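Local coordinates for DNA mismatch repair protein MLH3 (Saccharomyces cerevisiae S288C, PDB 6RMN) that works in DNA mismatch repair as part of the MutLbeta heterodimer, correcting insertion-deletion loops that arise from replication, DNA damage or meiotic recombination, at residues S98-W103 with M141-H146. Numbering follows the deposited sequence.
Sequences SEFKKW and MVLLQH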
# COMPACT_ATOMS: atom_id res chain seq x y z
N SER B 98 41.17 20.14 -23.03
CA SER B 98 40.82 20.74 -21.74
C SER B 98 39.51 20.17 -21.19
O SER B 98 39.40 19.89 -19.99
CB SER B 98 40.69 22.26 -21.90
OG SER B 98 39.77 22.58 -22.93
N GLU B 99 38.52 19.98 -22.09
CA GLU B 99 37.22 19.42 -21.76
C GLU B 99 37.32 17.94 -21.33
O GLU B 99 36.75 17.57 -20.29
CB GLU B 99 36.24 19.63 -22.93
CG GLU B 99 34.78 19.66 -22.53
CD GLU B 99 34.43 20.46 -21.28
OE1 GLU B 99 34.88 21.62 -21.17
OE2 GLU B 99 33.70 19.91 -20.42
N PHE B 100 38.09 17.12 -22.08
CA PHE B 100 38.28 15.70 -21.77
C PHE B 100 39.03 15.46 -20.45
O PHE B 100 38.78 14.44 -19.81
CB PHE B 100 38.95 14.94 -22.92
CG PHE B 100 38.00 14.56 -24.04
CD1 PHE B 100 37.21 13.42 -23.94
CD2 PHE B 100 37.90 15.34 -25.19
CE1 PHE B 100 36.34 13.06 -24.98
CE2 PHE B 100 37.03 14.99 -26.22
CZ PHE B 100 36.25 13.85 -26.11
N LYS B 101 39.93 16.39 -20.04
CA LYS B 101 40.70 16.31 -18.78
C LYS B 101 39.77 16.31 -17.55
O LYS B 101 40.08 15.64 -16.57
CB LYS B 101 41.73 17.46 -18.65
CG LYS B 101 42.87 17.45 -19.67
CD LYS B 101 44.08 16.59 -19.25
CE LYS B 101 45.15 16.55 -20.32
NZ LYS B 101 46.17 15.50 -20.03
N LYS B 102 38.64 17.02 -17.62
CA LYS B 102 37.63 17.11 -16.54
C LYS B 102 36.97 15.75 -16.24
O LYS B 102 36.48 15.54 -15.13
CB LYS B 102 36.54 18.14 -16.90
CG LYS B 102 37.07 19.55 -17.13
CD LYS B 102 35.99 20.43 -17.72
CE LYS B 102 36.54 21.77 -18.10
NZ LYS B 102 35.49 22.66 -18.64
N TRP B 103 36.95 14.85 -17.24
CA TRP B 103 36.38 13.51 -17.13
C TRP B 103 37.44 12.42 -16.95
O TRP B 103 37.13 11.24 -17.09
CB TRP B 103 35.48 13.21 -18.34
CG TRP B 103 34.35 14.18 -18.49
CD1 TRP B 103 34.25 15.21 -19.37
CD2 TRP B 103 33.17 14.24 -17.66
NE1 TRP B 103 33.07 15.90 -19.17
CE2 TRP B 103 32.40 15.33 -18.12
CE3 TRP B 103 32.70 13.48 -16.58
CZ2 TRP B 103 31.15 15.65 -17.56
CZ3 TRP B 103 31.48 13.81 -16.01
CH2 TRP B 103 30.74 14.91 -16.48
N MET B 141 35.91 5.52 -31.04
CA MET B 141 34.49 5.73 -31.32
C MET B 141 33.80 6.51 -30.19
O MET B 141 33.04 7.43 -30.47
CB MET B 141 33.77 4.39 -31.55
CG MET B 141 32.44 4.54 -32.24
SD MET B 141 31.11 3.72 -31.35
CE MET B 141 30.50 5.11 -30.29
N VAL B 142 34.10 6.15 -28.94
CA VAL B 142 33.53 6.72 -27.72
C VAL B 142 33.99 8.18 -27.50
O VAL B 142 33.17 9.02 -27.16
CB VAL B 142 33.80 5.76 -26.54
CG1 VAL B 142 34.01 6.48 -25.22
CG2 VAL B 142 32.67 4.76 -26.42
N LEU B 143 35.27 8.47 -27.73
CA LEU B 143 35.83 9.82 -27.60
C LEU B 143 35.35 10.75 -28.73
O LEU B 143 35.02 11.91 -28.46
CB LEU B 143 37.37 9.77 -27.49
CG LEU B 143 37.95 8.95 -26.31
CD1 LEU B 143 39.46 9.02 -26.28
CD2 LEU B 143 37.39 9.39 -24.97
N LEU B 144 35.27 10.24 -29.98
CA LEU B 144 34.76 10.98 -31.13
C LEU B 144 33.31 11.37 -30.94
O LEU B 144 32.94 12.49 -31.27
CB LEU B 144 34.91 10.19 -32.44
CG LEU B 144 36.25 10.27 -33.13
CD1 LEU B 144 36.38 9.18 -34.15
CD2 LEU B 144 36.48 11.64 -33.78
N GLN B 145 32.48 10.43 -30.42
CA GLN B 145 31.06 10.63 -30.14
C GLN B 145 30.86 11.86 -29.22
O GLN B 145 30.10 12.76 -29.58
CB GLN B 145 30.45 9.36 -29.53
CG GLN B 145 28.94 9.36 -29.33
CD GLN B 145 28.53 8.24 -28.40
OE1 GLN B 145 29.02 8.13 -27.26
NE2 GLN B 145 27.64 7.37 -28.86
N HIS B 146 31.63 11.94 -28.11
CA HIS B 146 31.59 13.09 -27.21
C HIS B 146 32.11 14.39 -27.85
O HIS B 146 31.49 15.44 -27.65
CB HIS B 146 32.29 12.82 -25.87
CG HIS B 146 32.02 13.91 -24.88
ND1 HIS B 146 30.72 14.24 -24.50
CD2 HIS B 146 32.88 14.73 -24.24
CE1 HIS B 146 30.84 15.24 -23.64
NE2 HIS B 146 32.12 15.57 -23.45
O HOH W 1 32.47 17.67 -21.25
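F100 and H146 bring two helices together, 87-101 and 136-151, in the part of this C-terminal MLH3 piece remote from its zinc sites. The H146 ring is set edge-on to the face of F100 in an offset edge-to-face pair, with the planes at 86°. Followed outward, H146 begins with CB 4.1 Å from F100 CZ; CG, anti to the backbone N (chi1 -170°), carries the ring toward the other helix. Next, CD2 comes within 3.9 Å of F100 CE1. Finally NE2 meets a water at 3.1 Å, in the plane of the imidazole. The same water donates to E99 OE2 and accepts from W103 NE1, which lies 2.8 Å from the water oxygen, again in the ring plane. Histidine suits this place because one flat group offers carbon to the phenylalanine and nitrogen to the water; tryptophan adds an N-H to an apolar ring.

F100 extends past H146 to L143: its CZ edge lies 3.3 Å from the backbone O of L143, while CE1 packs obliquely against L143 CD2, a branched methyl. A flat apolar ring can thus serve H146 with its face and L143 O with its edge. Replacing F100 by an alanine strips away the ring and is likely to open a gap between the helices, leaving H146 without its aromatic partner.

E99 is fixed as well: its OE1 receives K102 NZ on the syn side at 2.8 Å, and its OE2 also bonds to M158 N. No direct hydrogen bond joins the segments; instead one water satisfies buried carboxylate, indole and imidazole atoms beside an apolar aromatic cluster.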